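Long-range contact in CHAD domain protein (Streptomyces chartreusis, PDB 6RN5), which probably binds polyphosphate through its CHAD domain and also binds copper ions, as a member of the phosin family: residues A[310-324]-A[348-362]. Sequence-based numbering, arbitrary orientation.
Sequences AGQALNRHRDASEAA and HADQRHEVEAARFAF. With CU (copper (II) ion), chain C; CU (copper (II) ion), chain B; SO4 (sulfate ion), chain H; SO4 (sulfate ion), chain F.
The helical segments 310-324 and 348-362 run antiparallel, their axes 8.0 Å apart at closest and 162° between directions, a spacing that small residues allow. Ala-313, Ala-320, Ala-324 and Ala-358 line the interface, and the methyl CB of Ala-358 sits 3.4 Å from the backbone O of Ala-313. At one end the ring of Phe-362 lies against Leu-314, where CG of Leu-314 comes within 3.7 Å of CD1 of Phe-362, while Ala-310 O meets the ring edge.

Midway, His-317 has CG anti to its backbone N (chi1 -175°), which carries the imidazole across to the other helix. Val-355 CG1 sits over one ring face, toward the rim, in a CH-pi contact 3.6 Å from the centroid. In the ring plane, NE2 accepts a hydrogen bond from NE of Arg-359 at 3.0 Å (154°). The extended arginine chain also delivers its guanidinium to a sulfate, where NH1 and NH2 bind separate oxygens, and to Asp-274 and Glu-356. A leucine in place of Arg-359 would probably leave His-317 NE2 without its donor and Glu-356 without its salt-bridge mate.

Near the other end, one water links Ser-321 O to Arg-352 NH1, Arg-352 NH2 shares the Asp-274 salt bridge, and His-348 NE2 binds copper at 2.0 Å together with His-262 and His-271. Such antiparallel pairing of successive helices is a helical hairpin, here in an all-helical CHAD-family protein, its second helix supplying His-348 to the copper site.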
# COMPACT_ATOMS: atom_id res chain seq x y z
N ALA A 310 13.01 -19.29 -4.31
CA ALA A 310 12.21 -18.83 -5.47
C ALA A 310 10.83 -19.41 -5.41
O ALA A 310 9.84 -18.73 -5.66
CB ALA A 310 12.86 -19.22 -6.78
N GLY A 311 10.79 -20.69 -5.08
CA GLY A 311 9.53 -21.41 -4.99
C GLY A 311 8.60 -20.92 -3.89
O GLY A 311 7.41 -20.83 -4.09
N GLN A 312 9.16 -20.56 -2.74
CA GLN A 312 8.39 -19.96 -1.65
C GLN A 312 7.80 -18.64 -2.08
O GLN A 312 6.67 -18.37 -1.82
CB GLN A 312 9.27 -19.73 -0.44
CG GLN A 312 9.78 -21.02 0.19
CD GLN A 312 8.66 -21.88 0.73
OE1 GLN A 312 7.70 -21.38 1.29
NE2 GLN A 312 8.78 -23.20 0.57
N ALA A 313 8.58 -17.81 -2.75
CA ALA A 313 8.10 -16.54 -3.17
C ALA A 313 6.96 -16.70 -4.16
O ALA A 313 6.00 -15.96 -4.10
CB ALA A 313 9.21 -15.74 -3.78
N LEU A 314 7.04 -17.69 -5.06
CA LEU A 314 5.91 -17.91 -5.98
C LEU A 314 4.66 -18.48 -5.29
O LEU A 314 3.54 -18.20 -5.73
CB LEU A 314 6.30 -18.79 -7.14
CG LEU A 314 7.44 -18.18 -7.98
CD1 LEU A 314 7.93 -19.14 -9.07
CD2 LEU A 314 7.06 -16.85 -8.56
N ASN A 315 4.81 -19.24 -4.21
CA ASN A 315 3.61 -19.65 -3.45
C ASN A 315 2.93 -18.45 -2.76
O ASN A 315 1.72 -18.39 -2.67
CB ASN A 315 3.91 -20.71 -2.40
CG ASN A 315 4.27 -22.07 -2.99
OD1 ASN A 315 3.99 -22.39 -4.17
ND2 ASN A 315 4.89 -22.89 -2.15
N ARG A 316 3.71 -17.51 -2.26
CA ARG A 316 3.12 -16.36 -1.63
C ARG A 316 2.43 -15.53 -2.67
O ARG A 316 1.37 -14.98 -2.43
CB ARG A 316 4.19 -15.58 -0.85
CG ARG A 316 4.45 -16.24 0.52
CD ARG A 316 5.90 -16.23 0.94
NE ARG A 316 6.52 -14.90 0.90
CZ ARG A 316 7.77 -14.64 0.49
NH1 ARG A 316 8.58 -15.60 0.04
NH2 ARG A 316 8.21 -13.38 0.50
N HIS A 317 3.03 -15.45 -3.85
CA HIS A 317 2.44 -14.74 -4.98
C HIS A 317 1.03 -15.28 -5.27
O HIS A 317 0.07 -14.55 -5.39
CB HIS A 317 3.35 -14.85 -6.19
CG HIS A 317 2.90 -14.05 -7.37
ND1 HIS A 317 1.77 -14.36 -8.08
CD2 HIS A 317 3.43 -12.96 -7.96
CE1 HIS A 317 1.63 -13.49 -9.07
NE2 HIS A 317 2.62 -12.64 -9.03
N ARG A 318 0.94 -16.57 -5.38
CA ARG A 318 -0.29 -17.24 -5.70
C ARG A 318 -1.30 -17.08 -4.57
O ARG A 318 -2.44 -16.75 -4.83
CB ARG A 318 0.01 -18.72 -5.97
CG ARG A 318 -1.13 -19.47 -6.65
CD ARG A 318 -2.07 -20.09 -5.66
NE ARG A 318 -1.42 -21.07 -4.79
CZ ARG A 318 -1.50 -22.40 -4.93
NH1 ARG A 318 -2.20 -22.96 -5.92
NH2 ARG A 318 -0.89 -23.16 -4.05
N ASP A 319 -0.86 -17.31 -3.33
CA ASP A 319 -1.73 -17.19 -2.19
C ASP A 319 -2.20 -15.76 -2.03
O ASP A 319 -3.37 -15.53 -1.78
CB ASP A 319 -1.04 -17.65 -0.87
CG ASP A 319 -0.77 -19.17 -0.83
OD1 ASP A 319 -1.30 -19.94 -1.66
OD2 ASP A 319 0.02 -19.59 0.02
N ALA A 320 -1.29 -14.79 -2.15
CA ALA A 320 -1.71 -13.39 -2.01
C ALA A 320 -2.68 -13.00 -3.14
O ALA A 320 -3.67 -12.26 -2.93
CB ALA A 320 -0.49 -12.48 -1.99
N SER A 321 -2.39 -13.48 -4.34
CA SER A 321 -3.27 -13.24 -5.46
C SER A 321 -4.69 -13.75 -5.19
O SER A 321 -5.67 -13.00 -5.38
CB SER A 321 -2.70 -13.90 -6.72
OG SER A 321 -3.56 -13.72 -7.80
N GLU A 322 -4.81 -14.97 -4.69
CA GLU A 322 -6.11 -15.60 -4.49
C GLU A 322 -6.80 -14.95 -3.26
O GLU A 322 -8.02 -14.78 -3.22
CB GLU A 322 -5.98 -17.12 -4.28
CG GLU A 322 -5.85 -18.00 -5.52
CD GLU A 322 -7.07 -17.92 -6.45
OE1 GLU A 322 -8.24 -17.78 -5.99
OE2 GLU A 322 -6.89 -17.99 -7.67
N ALA A 323 -6.02 -14.59 -2.27
CA ALA A 323 -6.59 -13.92 -1.15
C ALA A 323 -7.16 -12.55 -1.55
O ALA A 323 -8.24 -12.18 -1.09
CB ALA A 323 -5.57 -13.76 -0.06
N ALA A 324 -6.45 -11.81 -2.39
CA ALA A 324 -6.94 -10.52 -2.80
C ALA A 324 -8.28 -10.68 -3.52
O ALA A 324 -9.17 -9.87 -3.32
CB ALA A 324 -5.92 -9.80 -3.68
N HIS A 348 -7.86 -6.10 0.07
CA HIS A 348 -7.49 -6.40 -1.31
C HIS A 348 -6.21 -5.70 -1.71
O HIS A 348 -5.35 -6.32 -2.33
CB HIS A 348 -8.63 -6.01 -2.26
CG HIS A 348 -8.25 -6.08 -3.71
ND1 HIS A 348 -7.72 -5.00 -4.39
CD2 HIS A 348 -8.30 -7.10 -4.61
CE1 HIS A 348 -7.49 -5.36 -5.65
NE2 HIS A 348 -7.82 -6.63 -5.80
N ALA A 349 -6.07 -4.43 -1.33
CA ALA A 349 -4.90 -3.67 -1.68
C ALA A 349 -3.65 -4.23 -0.99
O ALA A 349 -2.59 -4.44 -1.63
CB ALA A 349 -5.11 -2.20 -1.28
N ASP A 350 -3.78 -4.48 0.30
CA ASP A 350 -2.74 -5.16 1.04
C ASP A 350 -2.23 -6.43 0.36
O ASP A 350 -1.02 -6.64 0.22
CB ASP A 350 -3.28 -5.53 2.45
CG ASP A 350 -2.21 -6.15 3.30
OD1 ASP A 350 -1.32 -5.38 3.71
OD2 ASP A 350 -2.25 -7.38 3.53
N GLN A 351 -3.16 -7.29 -0.06
CA GLN A 351 -2.75 -8.57 -0.63
C GLN A 351 -2.16 -8.35 -2.03
O GLN A 351 -1.26 -9.06 -2.44
CB GLN A 351 -3.92 -9.57 -0.62
CG GLN A 351 -4.37 -9.90 0.81
CD GLN A 351 -3.28 -10.63 1.55
OE1 GLN A 351 -2.89 -11.74 1.14
NE2 GLN A 351 -2.72 -9.99 2.60
N ARG A 352 -2.62 -7.33 -2.75
CA ARG A 352 -1.97 -7.00 -4.02
C ARG A 352 -0.56 -6.45 -3.79
O ARG A 352 0.35 -6.71 -4.60
CB ARG A 352 -2.79 -6.01 -4.83
CG ARG A 352 -4.09 -6.56 -5.34
CD ARG A 352 -3.90 -7.87 -6.10
NE ARG A 352 -2.94 -7.84 -7.21
CZ ARG A 352 -2.66 -8.89 -8.00
NH1 ARG A 352 -3.23 -10.08 -7.80
NH2 ARG A 352 -1.80 -8.76 -8.99
N HIS A 353 -0.36 -5.75 -2.67
CA HIS A 353 1.00 -5.32 -2.30
C HIS A 353 1.89 -6.51 -1.98
O HIS A 353 3.05 -6.48 -2.33
CB HIS A 353 1.02 -4.26 -1.16
CG HIS A 353 0.27 -3.01 -1.51
ND1 HIS A 353 0.16 -2.55 -2.81
CD2 HIS A 353 -0.43 -2.14 -0.74
CE1 HIS A 353 -0.58 -1.45 -2.82
NE2 HIS A 353 -0.94 -1.17 -1.58
N GLU A 354 1.33 -7.55 -1.36
CA GLU A 354 2.07 -8.79 -1.13
C GLU A 354 2.37 -9.49 -2.46
O GLU A 354 3.40 -10.12 -2.61
CB GLU A 354 1.32 -9.74 -0.21
CG GLU A 354 1.10 -9.24 1.21
CD GLU A 354 2.36 -9.31 2.10
OE1 GLU A 354 3.37 -9.92 1.70
OE2 GLU A 354 2.34 -8.74 3.22
N VAL A 355 1.50 -9.40 -3.46
CA VAL A 355 1.81 -10.03 -4.78
C VAL A 355 3.08 -9.39 -5.35
O VAL A 355 4.03 -10.09 -5.69
CB VAL A 355 0.61 -9.96 -5.77
CG1 VAL A 355 1.03 -10.39 -7.19
CG2 VAL A 355 -0.53 -10.84 -5.28
N GLU A 356 3.10 -8.07 -5.40
CA GLU A 356 4.28 -7.33 -5.82
C GLU A 356 5.53 -7.63 -4.98
O GLU A 356 6.58 -7.90 -5.53
CB GLU A 356 4.01 -5.82 -5.80
CG GLU A 356 3.42 -5.29 -7.13
CD GLU A 356 4.39 -5.40 -8.33
OE1 GLU A 356 5.55 -4.93 -8.26
OE2 GLU A 356 3.99 -5.95 -9.38
N ALA A 357 5.42 -7.64 -3.67
CA ALA A 357 6.58 -8.04 -2.89
C ALA A 357 7.02 -9.45 -3.24
O ALA A 357 8.22 -9.75 -3.32
CB ALA A 357 6.31 -7.93 -1.38
N ALA A 358 6.08 -10.35 -3.46
CA ALA A 358 6.51 -11.68 -3.77
C ALA A 358 7.27 -11.71 -5.12
O ALA A 358 8.22 -12.50 -5.29
CB ALA A 358 5.35 -12.64 -3.77
N ARG A 359 6.87 -10.84 -6.05
CA ARG A 359 7.52 -10.84 -7.36
C ARG A 359 8.95 -10.33 -7.20
O ARG A 359 9.88 -10.80 -7.86
CB ARG A 359 6.79 -9.95 -8.34
CG ARG A 359 5.44 -10.44 -8.79
CD ARG A 359 4.82 -9.49 -9.84
NE ARG A 359 3.48 -9.98 -10.16
CZ ARG A 359 2.46 -9.24 -10.58
NH1 ARG A 359 2.59 -7.94 -10.78
NH2 ARG A 359 1.29 -9.82 -10.81
N PHE A 360 9.11 -9.30 -6.37
CA PHE A 360 10.44 -8.81 -6.04
C PHE A 360 11.30 -9.88 -5.31
O PHE A 360 12.47 -10.10 -5.66
CB PHE A 360 10.32 -7.52 -5.21
CG PHE A 360 11.64 -6.86 -4.90
CD1 PHE A 360 12.35 -6.19 -5.89
CD2 PHE A 360 12.16 -6.88 -3.60
CE1 PHE A 360 13.56 -5.56 -5.61
CE2 PHE A 360 13.38 -6.27 -3.32
CZ PHE A 360 14.08 -5.61 -4.33
N ALA A 361 10.73 -10.55 -4.32
CA ALA A 361 11.45 -11.60 -3.63
C ALA A 361 11.90 -12.71 -4.61
O ALA A 361 13.05 -13.17 -4.57
CB ALA A 361 10.61 -12.18 -2.49
N PHE A 362 11.02 -13.11 -5.52
CA PHE A 362 11.38 -14.13 -6.48
C PHE A 362 12.57 -13.65 -7.29
O PHE A 362 13.57 -14.35 -7.45
CB PHE A 362 10.25 -14.43 -7.45
CG PHE A 362 10.68 -15.27 -8.62
CD1 PHE A 362 10.73 -16.66 -8.53
CD2 PHE A 362 11.07 -14.66 -9.83
CE1 PHE A 362 11.16 -17.43 -9.61
CE2 PHE A 362 11.46 -15.44 -10.94
CZ PHE A 362 11.52 -16.82 -10.82
CU CU C . -2.29 -0.00 0.16
CU CU B . -7.95 -7.37 -7.70
S SO4 H . -1.16 -7.19 -12.35
O1 SO4 H . -1.45 -7.09 -13.82
O2 SO4 H . -1.11 -8.66 -12.06
O3 SO4 H . 0.16 -6.67 -11.99
O4 SO4 H . -2.20 -6.38 -11.58
S SO4 F . -1.30 -26.73 -6.02
O1 SO4 F . -1.36 -28.19 -6.33
O2 SO4 F . -0.37 -26.51 -4.90
O3 SO4 F . -0.84 -25.91 -7.21
O4 SO4 F . -2.65 -26.35 -5.55
O HOH W 1 -5.90 -10.95 -7.02